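Local coordinates for FAD dependent oxidoreductase domain-containing protein (Deinococcus radiodurans R1, PDB 3C4N) that binds ADP, probably as part of an FAD site, and is probably an FAD-dependent oxidoreductase whose own reaction is unknown, at residues L116-R121 and R165-R170; D120-H125 and Q267-R272; Y254-R259 and R340-V345. All coordinates share one frame; numbering follows the deposited sequence.

Interaction 1: L116-R121 and R165-R170; sequences LEVEDR and RALTYR
Thr168 OG1 is gripped from two directions by the facing strand: it receives Arg121 NE at 2.9 Å (N-H...O angle 154°) and passes its own hydrogen to Glu119 OE1. The acceptor oxygen is itself shared. Arg121 NH1 forms a salt bridge with Glu119 OE1 at 3.1 Å, arriving from above the carboxylate plane, whereas the threonine hydroxyl comes from the opposite face of that plane and on the anti side. Three side chains thus close a small polar ring in which the hydroxyl acts as both acceptor and donor, and its rotation is probably fixed. Two torsions set this up: with chi1 at 48° Thr168 OG1 lies between its own backbone N and carbonyl carbon, and a bend at chi3 (-70°) turns the edge of the Arg121 guanidinium toward the threonine, bringing NE to OG1. These groups sit on one side of an antiparallel pairing between strands 118-127 and 167-169, part of the mixed sheet that adjoins the nucleotide-binding half of this FAD-dependent oxidoreductase fold. Glu119 and Thr168 form the hydrogen-bonded pair, each N meeting the other's O at 3.2 Å, and Arg121 N continues the pairing by binding Ala166 O at 3.1 Å. On the other side of the sheet the contact is apolar: Val118 CG1 meets Leu167 CD1 at 4.0 Å, and Val118 CG2 lies against Tyr169 CB. Helix 96-107 covers this face through Arg103, Leu106 and Leu107. The phenol of Tyr169 leads away from strand 118-127, and its OH is hydrogen-bonded to the backbone O of Asp380. Beyond the paired residues a water bridges the separating chains, donating to Glu117 O and accepting from Arg170 N at 3.1 Å, just before helix 171-183 begins.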
loop_
_atom_site.group_PDB
_atom_site.type_symbol
_atom_site.label_atom_id
_atom_site.label_comp_id
_atom_site.label_asym_id
_atom_site.label_seq_id
_atom_site.Cartn_x
_atom_site.Cartn_y
_atom_site.Cartn_z
ATOM N N LEU A 116 -17.208 -7.856 4.998
ATOM C CA LEU A 116 -17.730 -6.609 4.455
ATOM C C LEU A 116 -19.093 -6.362 5.089
ATOM O O LEU A 116 -20.069 -7.000 4.720
ATOM C CB LEU A 116 -17.870 -6.706 2.934
ATOM C CG LEU A 116 -17.636 -5.401 2.167
ATOM C CD1 LEU A 116 -18.591 -5.349 0.979
ATOM C CD2 LEU A 116 -17.867 -4.211 3.060
ATOM N N GLU A 117 -19.135 -5.449 6.054
ATOM C CA GLU A 117 -20.358 -5.097 6.775
ATOM C C GLU A 117 -21.451 -4.617 5.832
ATOM O O GLU A 117 -21.323 -3.556 5.221
ATOM C CB GLU A 117 -20.085 -3.976 7.789
ATOM C CG GLU A 117 -19.088 -4.295 8.890
ATOM C CD GLU A 117 -19.655 -5.224 9.940
ATOM O OE1 GLU A 117 -18.896 -5.603 10.860
ATOM O OE2 GLU A 117 -20.856 -5.574 9.850
ATOM N N VAL A 118 -22.530 -5.387 5.725
ATOM C CA VAL A 118 -23.649 -5.017 4.860
ATOM C C VAL A 118 -24.957 -5.408 5.542
ATOM O O VAL A 118 -25.219 -6.596 5.764
ATOM C CB VAL A 118 -23.588 -5.744 3.491
ATOM C CG1 VAL A 118 -24.746 -5.296 2.619
ATOM C CG2 VAL A 118 -22.271 -5.479 2.804
ATOM N N GLU A 119 -25.779 -4.418 5.875
ATOM C CA GLU A 119 -27.045 -4.710 6.527
ATOM C C GLU A 119 -28.237 -4.524 5.597
ATOM O O GLU A 119 -28.163 -3.790 4.609
ATOM C CB GLU A 119 -27.216 -3.861 7.804
ATOM C CG GLU A 119 -27.039 -2.356 7.641
ATOM C CD GLU A 119 -25.634 -1.847 8.011
ATOM O OE1 GLU A 119 -25.403 -0.622 7.907
ATOM O OE2 GLU A 119 -24.763 -2.653 8.407
ATOM N N ASP A 120 -29.317 -5.238 5.900
ATOM C CA ASP A 120 -30.548 -5.159 5.126
ATOM C C ASP A 120 -31.302 -3.978 5.684
ATOM O O ASP A 120 -31.612 -3.931 6.873
ATOM C CB ASP A 120 -31.369 -6.430 5.297
ATOM C CG ASP A 120 -30.617 -7.660 4.851
ATOM O OD1 ASP A 120 -30.058 -7.642 3.734
ATOM O OD2 ASP A 120 -30.578 -8.646 5.612
ATOM N N ARG A 121 -31.597 -3.013 4.834
ATOM C CA ARG A 121 -32.281 -1.835 5.312
ATOM C C ARG A 121 -33.231 -1.350 4.235
ATOM O O ARG A 121 -32.800 -0.876 3.193
ATOM C CB ARG A 121 -31.231 -0.766 5.633
ATOM C CG ARG A 121 -31.676 0.338 6.551
ATOM C CD ARG A 121 -30.652 1.457 6.534
ATOM N NE ARG A 121 -29.389 1.113 7.175
ATOM C CZ ARG A 121 -29.233 0.946 8.483
ATOM N NH1 ARG A 121 -28.037 0.646 8.982
ATOM N NH2 ARG A 121 -30.273 1.073 9.294
ATOM N N ARG A 165 -35.488 -4.696 -0.618
ATOM C CA ARG A 165 -34.167 -5.241 -0.909
ATOM C C ARG A 165 -33.022 -4.223 -0.812
ATOM O O ARG A 165 -31.896 -4.519 -1.203
ATOM C CB ARG A 165 -34.156 -5.884 -2.302
ATOM C CG ARG A 165 -35.262 -6.908 -2.542
ATOM C CD ARG A 165 -35.140 -7.507 -3.925
ATOM N NE ARG A 165 -33.874 -8.230 -4.069
ATOM C CZ ARG A 165 -33.133 -8.228 -5.172
ATOM N NH1 ARG A 165 -33.528 -7.534 -6.229
ATOM N NH2 ARG A 165 -32.003 -8.917 -5.230
ATOM N N ALA A 166 -33.297 -3.029 -0.298
ATOM C CA ALA A 166 -32.253 -2.011 -0.190
ATOM C C ALA A 166 -31.190 -2.449 0.817
ATOM O O ALA A 166 -31.485 -3.157 1.774
ATOM C CB ALA A 166 -32.866 -0.658 0.215
ATOM N N LEU A 167 -29.952 -2.024 0.590
ATOM C CA LEU A 167 -28.844 -2.376 1.464
ATOM C C LEU A 167 -27.963 -1.169 1.797
ATOM O O LEU A 167 -27.843 -0.243 0.994
ATOM C CB LEU A 167 -27.949 -3.411 0.777
ATOM C CG LEU A 167 -28.462 -4.739 0.231
ATOM C CD1 LEU A 167 -27.312 -5.421 -0.479
ATOM C CD2 LEU A 167 -29.004 -5.613 1.355
ATOM N N THR A 168 -27.344 -1.174 2.976
ATOM C CA THR A 168 -26.415 -0.097 3.315
ATOM C C THR A 168 -25.053 -0.687 3.642
ATOM O O THR A 168 -24.953 -1.748 4.259
ATOM C CB THR A 168 -26.863 0.777 4.519
ATOM O OG1 THR A 168 -27.271 -0.055 5.608
ATOM C CG2 THR A 168 -27.998 1.704 4.111
ATOM N N TYR A 169 -24.007 0.003 3.206
ATOM C CA TYR A 169 -22.636 -0.420 3.462
ATOM C C TYR A 169 -21.736 0.794 3.357
ATOM O O TYR A 169 -22.168 1.861 2.912
ATOM C CB TYR A 169 -22.203 -1.458 2.428
ATOM C CG TYR A 169 -22.171 -0.943 0.997
ATOM C CD1 TYR A 169 -20.984 -0.449 0.419
ATOM C CD2 TYR A 169 -23.319 -0.978 0.210
ATOM C CE1 TYR A 169 -20.949 -0.014 -0.918
ATOM C CE2 TYR A 169 -23.297 -0.549 -1.112
ATOM C CZ TYR A 169 -22.118 -0.075 -1.674
ATOM O OH TYR A 169 -22.117 0.301 -3.000
ATOM N N ARG A 170 -20.480 0.641 3.755
ATOM C CA ARG A 170 -19.543 1.756 3.663
ATOM C C ARG A 170 -18.686 1.588 2.414
ATOM O O ARG A 170 -17.900 0.647 2.308
ATOM C CB ARG A 170 -18.646 1.809 4.907
ATOM C CG ARG A 170 -19.395 1.976 6.215
ATOM C CD ARG A 170 -20.185 3.275 6.226
ATOM N NE ARG A 170 -19.313 4.437 6.049
ATOM C CZ ARG A 170 -18.623 5.021 7.024
ATOM N NH1 ARG A 170 -18.705 4.562 8.267
ATOM N NH2 ARG A 170 -17.839 6.057 6.747
HETATM O O HOH W 1 -18.955 -1.765 4.991
#

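Interaction 2: D120-H125 and Q267-R272; sequences DRPLLH and QTPVLR
Leu123 and Val270 pack against each other in the buried middle of the contact, Leu123 CD1 reaching Val270 CG1 at 3.9 Å with the two side chains crossing at a slant. The packing continues on the far side of the sheet, where Leu124 and Leu271 run side by side in the same direction and meet through CD1 and CD2. Both place CG anti to the carbonyl carbon (chi1 -50° and -58°), which keeps the two branches alongside each other. Val162 and Leu142 add to the cover over Leu124, and Ala148 lies against Leu271. Between the two faces the chains pair as parallel strands, 118-127 with 270-273, in the mixed sheet that also holds strands 159-163 and 167-169. Leu124 supplies both bonds of a typical parallel step: its N binds Val270 O at 2.8 Å, and its O takes Arg272 N at 2.9 Å. Arg272 belongs to the packed part too, stretching out from CG to NE across Leu123 at a slant; Leu123 CD1 lies over one face of the Arg272 guanidinium, 3.9 Å above its plane and near the rim. The charge is met outside this pairing, by a salt bridge from Arg272 NH1 to Asp90. The start of the pairing is also closely packed, Arg121 CD pressing on Val270 CG2 at 3.6 Å with the two side chains at about a right angle. Past this apolar contact the same arginine extends NH2 to Thr268 O at 2.9 Å; the donor stands above the carbonyl plane, and the bond anchors the loop leading into strand 270-273. The looser margins lie at the two ends: His125 is partly exposed and adds little side-chain packing, while Gln267, at the opposite end, is exposed and directs its CB away from strand 118-127.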
loop_
_atom_site.group_PDB
_atom_site.type_symbol
_atom_site.label_atom_id
_atom_site.label_comp_id
_atom_site.label_asym_id
_atom_site.label_seq_id
_atom_site.Cartn_x
_atom_site.Cartn_y
_atom_site.Cartn_z
ATOM N N ASP A 120 -29.317 -5.238 5.900
ATOM C CA ASP A 120 -30.548 -5.159 5.126
ATOM C C ASP A 120 -31.302 -3.978 5.684
ATOM O O ASP A 120 -31.612 -3.931 6.873
ATOM C CB ASP A 120 -31.369 -6.430 5.297
ATOM C CG ASP A 120 -30.617 -7.660 4.851
ATOM O OD1 ASP A 120 -30.058 -7.642 3.734
ATOM O OD2 ASP A 120 -30.578 -8.646 5.612
ATOM N N ARG A 121 -31.597 -3.013 4.834
ATOM C CA ARG A 121 -32.281 -1.835 5.312
ATOM C C ARG A 121 -33.231 -1.350 4.235
ATOM O O ARG A 121 -32.800 -0.876 3.193
ATOM C CB ARG A 121 -31.231 -0.766 5.633
ATOM C CG ARG A 121 -31.676 0.338 6.551
ATOM C CD ARG A 121 -30.652 1.457 6.534
ATOM N NE ARG A 121 -29.389 1.113 7.175
ATOM C CZ ARG A 121 -29.233 0.946 8.483
ATOM N NH1 ARG A 121 -28.037 0.646 8.982
ATOM N NH2 ARG A 121 -30.273 1.073 9.294
ATOM N N PRO A 122 -34.541 -1.476 4.464
ATOM C CA PRO A 122 -35.523 -1.028 3.473
ATOM C C PRO A 122 -35.400 0.470 3.214
ATOM O O PRO A 122 -34.999 1.233 4.102
ATOM C CB PRO A 122 -36.854 -1.395 4.121
ATOM C CG PRO A 122 -36.561 -1.236 5.573
ATOM C CD PRO A 122 -35.214 -1.925 5.688
ATOM N N LEU A 123 -35.750 0.879 1.995
ATOM C CA LEU A 123 -35.681 2.279 1.588
ATOM C C LEU A 123 -37.067 2.780 1.207
ATOM O O LEU A 123 -37.770 2.127 0.443
ATOM C CB LEU A 123 -34.714 2.427 0.409
ATOM C CG LEU A 123 -34.417 3.829 -0.114
ATOM C CD1 LEU A 123 -33.087 3.845 -0.844
ATOM C CD2 LEU A 123 -35.537 4.271 -1.037
ATOM N N LEU A 124 -37.467 3.929 1.749
ATOM C CA LEU A 124 -38.787 4.480 1.442
ATOM C C LEU A 124 -38.696 5.790 0.675
ATOM O O LEU A 124 -38.001 6.703 1.105
ATOM C CB LEU A 124 -39.591 4.728 2.723
ATOM C CG LEU A 124 -39.729 3.622 3.769
ATOM C CD1 LEU A 124 -40.720 4.084 4.821
ATOM C CD2 LEU A 124 -40.210 2.346 3.150
ATOM N N HIS A 125 -39.391 5.874 -0.459
ATOM C CA HIS A 125 -39.430 7.092 -1.282
ATOM C C HIS A 125 -40.753 7.816 -0.976
ATOM O O HIS A 125 -41.733 7.681 -1.713
ATOM C CB HIS A 125 -39.373 6.731 -2.773
ATOM C CG HIS A 125 -39.387 7.917 -3.694
ATOM N ND1 HIS A 125 -39.780 9.176 -3.289
ATOM C CD2 HIS A 125 -39.083 8.024 -5.010
ATOM C CE1 HIS A 125 -39.718 10.006 -4.317
ATOM N NE2 HIS A 125 -39.299 9.333 -5.372
ATOM N N GLN A 267 -31.395 -0.675 12.132
ATOM C CA GLN A 267 -32.376 -1.204 11.214
ATOM C C GLN A 267 -33.399 -0.174 10.754
ATOM O O GLN A 267 -34.393 -0.521 10.111
ATOM C CB GLN A 267 -33.059 -2.400 11.860
ATOM C CG GLN A 267 -33.437 -2.172 13.301
ATOM C CD GLN A 267 -33.683 -3.475 14.037
ATOM O OE1 GLN A 267 -34.209 -3.480 15.155
ATOM N NE2 GLN A 267 -33.296 -4.595 13.415
ATOM N N THR A 268 -33.154 1.093 11.083
ATOM C CA THR A 268 -34.053 2.161 10.660
ATOM C C THR A 268 -33.835 2.343 9.164
ATOM O O THR A 268 -32.713 2.562 8.702
ATOM C CB THR A 268 -33.787 3.497 11.418
ATOM O OG1 THR A 268 -34.492 4.561 10.769
ATOM C CG2 THR A 268 -32.322 3.825 11.449
ATOM N N PRO A 269 -34.914 2.240 8.385
ATOM C CA PRO A 269 -34.873 2.378 6.924
ATOM C C PRO A 269 -34.312 3.685 6.362
ATOM O O PRO A 269 -34.293 4.715 7.035
ATOM C CB PRO A 269 -36.328 2.130 6.513
ATOM C CG PRO A 269 -37.114 2.550 7.720
ATOM C CD PRO A 269 -36.293 2.043 8.869
ATOM N N VAL A 270 -33.820 3.609 5.128
ATOM C CA VAL A 270 -33.288 4.775 4.436
ATOM C C VAL A 270 -34.532 5.514 3.951
ATOM O O VAL A 270 -35.501 4.884 3.526
ATOM C CB VAL A 270 -32.423 4.371 3.205
ATOM C CG1 VAL A 270 -31.966 5.604 2.451
ATOM C CG2 VAL A 270 -31.216 3.560 3.656
ATOM N N LEU A 271 -34.519 6.839 4.027
ATOM C CA LEU A 271 -35.662 7.635 3.600
ATOM C C LEU A 271 -35.239 8.617 2.530
ATOM O O LEU A 271 -34.112 9.114 2.541
ATOM C CB LEU A 271 -36.238 8.405 4.789
ATOM C CG LEU A 271 -36.702 7.556 5.978
ATOM C CD1 LEU A 271 -36.718 8.418 7.242
ATOM C CD2 LEU A 271 -38.077 6.972 5.689
ATOM N N ARG A 272 -36.159 8.898 1.611
ATOM C CA ARG A 272 -35.933 9.821 0.504
ATOM C C ARG A 272 -37.149 10.708 0.308
ATOM O O ARG A 272 -38.279 10.268 0.492
ATOM C CB ARG A 272 -35.686 9.038 -0.777
ATOM C CG ARG A 272 -34.358 8.335 -0.811
ATOM C CD ARG A 272 -34.046 7.791 -2.198
ATOM N NE ARG A 272 -32.634 7.435 -2.300
ATOM C CZ ARG A 272 -32.078 6.868 -3.363
ATOM N NH1 ARG A 272 -32.823 6.587 -4.425
ATOM N NH2 ARG A 272 -30.781 6.587 -3.365
#

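Interaction 3: Y254-R259 and R340-V345; sequences YRQFPR and RSSADV
Val345 lays its CG1 branch against Gln256, and these two residues, together with Ser342, carry most of the contact. With chi1 at -177° CG1 stands anti to the backbone N of Val345; it lies 3.9 Å from Gln256 CB and equally close to Gln256 NE2, and the two side chains cross at about a right angle. Pro258 is secondary, its CD lying farther off on the same side, 4.3 Å from Val345 CG1. Gln256 has its amide held elsewhere: NE2 binds the backbone O of Gly312 and OE1 accepts from Arg314 N, which together fix the side chain's direction. A polar junction lies next to this apolar patch. One water accepts from Gln256 NE2 at 2.9 Å and donates to Ser342 O and to Val345 O, the latter at 2.7 Å, while Tyr254 OH forms a further hydrogen bond to it in the plane of the phenol ring. Strand 251-260 belongs here to a mixed sheet in which it pairs with 284-288 and 347-352, and residues 340-345 are the last part of the loop, with a short 3-10 turn, that leads into strand 347-352. Ser342 starts that turn, and Val345 N closes it by binding Ser342 O at 3.2 Å. Ser342 OG approaches Gln256 NE2 to 3.7 Å. Leu317 of helix 315-324 packs on both Gln256 and Pro258.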
loop_
_atom_site.group_PDB
_atom_site.type_symbol
_atom_site.label_atom_id
_atom_site.label_comp_id
_atom_site.label_asym_id
_atom_site.label_seq_id
_atom_site.Cartn_x
_atom_site.Cartn_y
_atom_site.Cartn_z
ATOM N N TYR A 254 -20.413 19.130 -7.187
ATOM C CA TYR A 254 -19.943 19.108 -5.818
ATOM C C TYR A 254 -21.141 18.901 -4.929
ATOM O O TYR A 254 -22.095 19.684 -4.942
ATOM C CB TYR A 254 -19.272 20.409 -5.425
ATOM C CG TYR A 254 -18.707 20.381 -4.025
ATOM C CD1 TYR A 254 -17.640 19.548 -3.699
ATOM C CD2 TYR A 254 -19.199 21.227 -3.040
ATOM C CE1 TYR A 254 -17.070 19.571 -2.429
ATOM C CE2 TYR A 254 -18.636 21.256 -1.771
ATOM C CZ TYR A 254 -17.573 20.436 -1.474
ATOM O OH TYR A 254 -16.973 20.531 -0.245
ATOM N N ARG A 255 -21.074 17.838 -4.141
ATOM C CA ARG A 255 -22.156 17.487 -3.247
ATOM C C ARG A 255 -21.647 17.419 -1.825
ATOM O O ARG A 255 -20.597 16.842 -1.551
ATOM C CB ARG A 255 -22.734 16.146 -3.665
ATOM C CG ARG A 255 -23.824 15.626 -2.772
ATOM C CD ARG A 255 -24.080 14.170 -3.112
ATOM N NE ARG A 255 -25.382 13.966 -3.720
ATOM C CZ ARG A 255 -25.742 12.849 -4.339
ATOM N NH1 ARG A 255 -24.887 11.839 -4.436
ATOM N NH2 ARG A 255 -26.963 12.741 -4.842
ATOM N N GLN A 256 -22.412 18.017 -0.924
ATOM C CA GLN A 256 -22.064 18.045 0.482
ATOM C C GLN A 256 -22.872 16.978 1.212
ATOM O O GLN A 256 -23.936 16.579 0.745
ATOM C CB GLN A 256 -22.375 19.432 1.047
ATOM C CG GLN A 256 -21.739 20.560 0.254
ATOM C CD GLN A 256 -22.095 21.928 0.799
ATOM O OE1 GLN A 256 -23.254 22.363 0.730
ATOM N NE2 GLN A 256 -21.099 22.618 1.349
ATOM N N PHE A 257 -22.370 16.513 2.352
ATOM C CA PHE A 257 -23.077 15.490 3.112
ATOM C C PHE A 257 -23.256 15.876 4.577
ATOM O O PHE A 257 -22.801 15.162 5.484
ATOM C CB PHE A 257 -22.337 14.150 3.019
ATOM C CG PHE A 257 -22.037 13.716 1.611
ATOM C CD1 PHE A 257 -20.960 14.261 0.914
ATOM C CD2 PHE A 257 -22.813 12.745 0.985
ATOM C CE1 PHE A 257 -20.657 13.840 -0.381
ATOM C CE2 PHE A 257 -22.521 12.317 -0.310
ATOM C CZ PHE A 257 -21.438 12.865 -0.995
ATOM N N PRO A 258 -23.932 17.006 4.838
ATOM C CA PRO A 258 -24.134 17.421 6.231
ATOM C C PRO A 258 -24.819 16.342 7.066
ATOM O O PRO A 258 -25.649 15.582 6.561
ATOM C CB PRO A 258 -24.968 18.697 6.095
ATOM C CG PRO A 258 -25.686 18.516 4.797
ATOM C CD PRO A 258 -24.645 17.895 3.905
ATOM N N ARG A 259 -24.463 16.280 8.347
ATOM C CA ARG A 259 -25.022 15.288 9.257
ATOM C C ARG A 259 -26.222 15.770 10.071
ATOM O O ARG A 259 -26.271 16.918 10.509
ATOM C CB ARG A 259 -23.948 14.779 10.218
ATOM C CG ARG A 259 -24.522 13.820 11.232
ATOM C CD ARG A 259 -23.491 12.897 11.817
ATOM N NE ARG A 259 -23.994 12.386 13.056
ATOM C CZ ARG A 259 -24.253 11.164 13.509
ATOM N NH1 ARG A 259 -24.085 10.019 12.856
ATOM N NH2 ARG A 259 -24.737 11.152 14.730
ATOM N N ARG A 340 -20.466 26.910 9.833
ATOM C CA ARG A 340 -20.305 28.343 9.579
ATOM C C ARG A 340 -19.937 28.597 8.120
ATOM O O ARG A 340 -20.501 29.479 7.484
ATOM C CB ARG A 340 -19.210 28.922 10.472
ATOM C CG ARG A 340 -19.512 28.883 11.951
ATOM C CD ARG A 340 -18.284 29.258 12.768
ATOM N NE ARG A 340 -17.206 28.273 12.643
ATOM C CZ ARG A 340 -16.283 28.257 11.682
ATOM N NH1 ARG A 340 -16.285 29.183 10.730
ATOM N NH2 ARG A 340 -15.346 27.315 11.683
ATOM N N SER A 341 -18.971 27.842 7.608
ATOM C CA SER A 341 -18.556 27.979 6.219
ATOM C C SER A 341 -18.443 26.594 5.586
ATOM O O SER A 341 -18.481 25.581 6.287
ATOM C CB SER A 341 -17.211 28.695 6.115
ATOM O OG SER A 341 -16.181 27.897 6.668
ATOM N N SER A 342 -18.295 26.561 4.265
ATOM C CA SER A 342 -18.188 25.312 3.521
ATOM C C SER A 342 -17.068 24.408 4.018
ATOM O O SER A 342 -17.095 23.199 3.795
ATOM C CB SER A 342 -17.973 25.605 2.040
ATOM O OG SER A 342 -17.832 24.399 1.317
ATOM N N ALA A 343 -16.083 25.001 4.685
ATOM C CA ALA A 343 -14.952 24.250 5.211
ATOM C C ALA A 343 -15.360 23.321 6.351
ATOM O O ALA A 343 -14.700 22.316 6.602
ATOM C CB ALA A 343 -13.866 25.211 5.686
ATOM N N ASP A 344 -16.441 23.651 7.045
ATOM C CA ASP A 344 -16.894 22.811 8.149
ATOM C C ASP A 344 -17.847 21.707 7.684
ATOM O O ASP A 344 -18.244 20.865 8.479
ATOM C CB ASP A 344 -17.602 23.658 9.215
ATOM C CG ASP A 344 -16.715 24.767 9.782
ATOM O OD1 ASP A 344 -15.628 24.457 10.327
ATOM O OD2 ASP A 344 -17.121 25.947 9.681
ATOM N N VAL A 345 -18.187 21.701 6.398
ATOM C CA VAL A 345 -19.129 20.728 5.854
ATOM C C VAL A 345 -18.531 19.661 4.915
ATOM O O VAL A 345 -17.982 19.984 3.855
ATOM C CB VAL A 345 -20.260 21.494 5.120
ATOM C CG1 VAL A 345 -21.306 20.536 4.586
ATOM C CG2 VAL A 345 -20.888 22.496 6.076
HETATM O O HOH W 2 -18.405 21.701 1.850
#

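From the N terminus, strand 118-127 is used twice in succession: its beginning pairs with 167-169 in interaction 1, closing a loop of 43 residues, and its continuation pairs with 270-273 in interaction 2, across a much longer loop of 141. Interaction 1 therefore falls within the span of interaction 2, and the two touch where Thr168 CG2 meets Val270 CG2 at 3.7 Å. Interaction 3 opens at 254-259, before interaction 2 has closed, so these two cross; interactions 1 and 3 follow in series. Interaction 3 closes a loop of 80 residues that holds helix 315-324, joining strand 251-260 to the turn before strand 347-352. All three reach one mixed sheet.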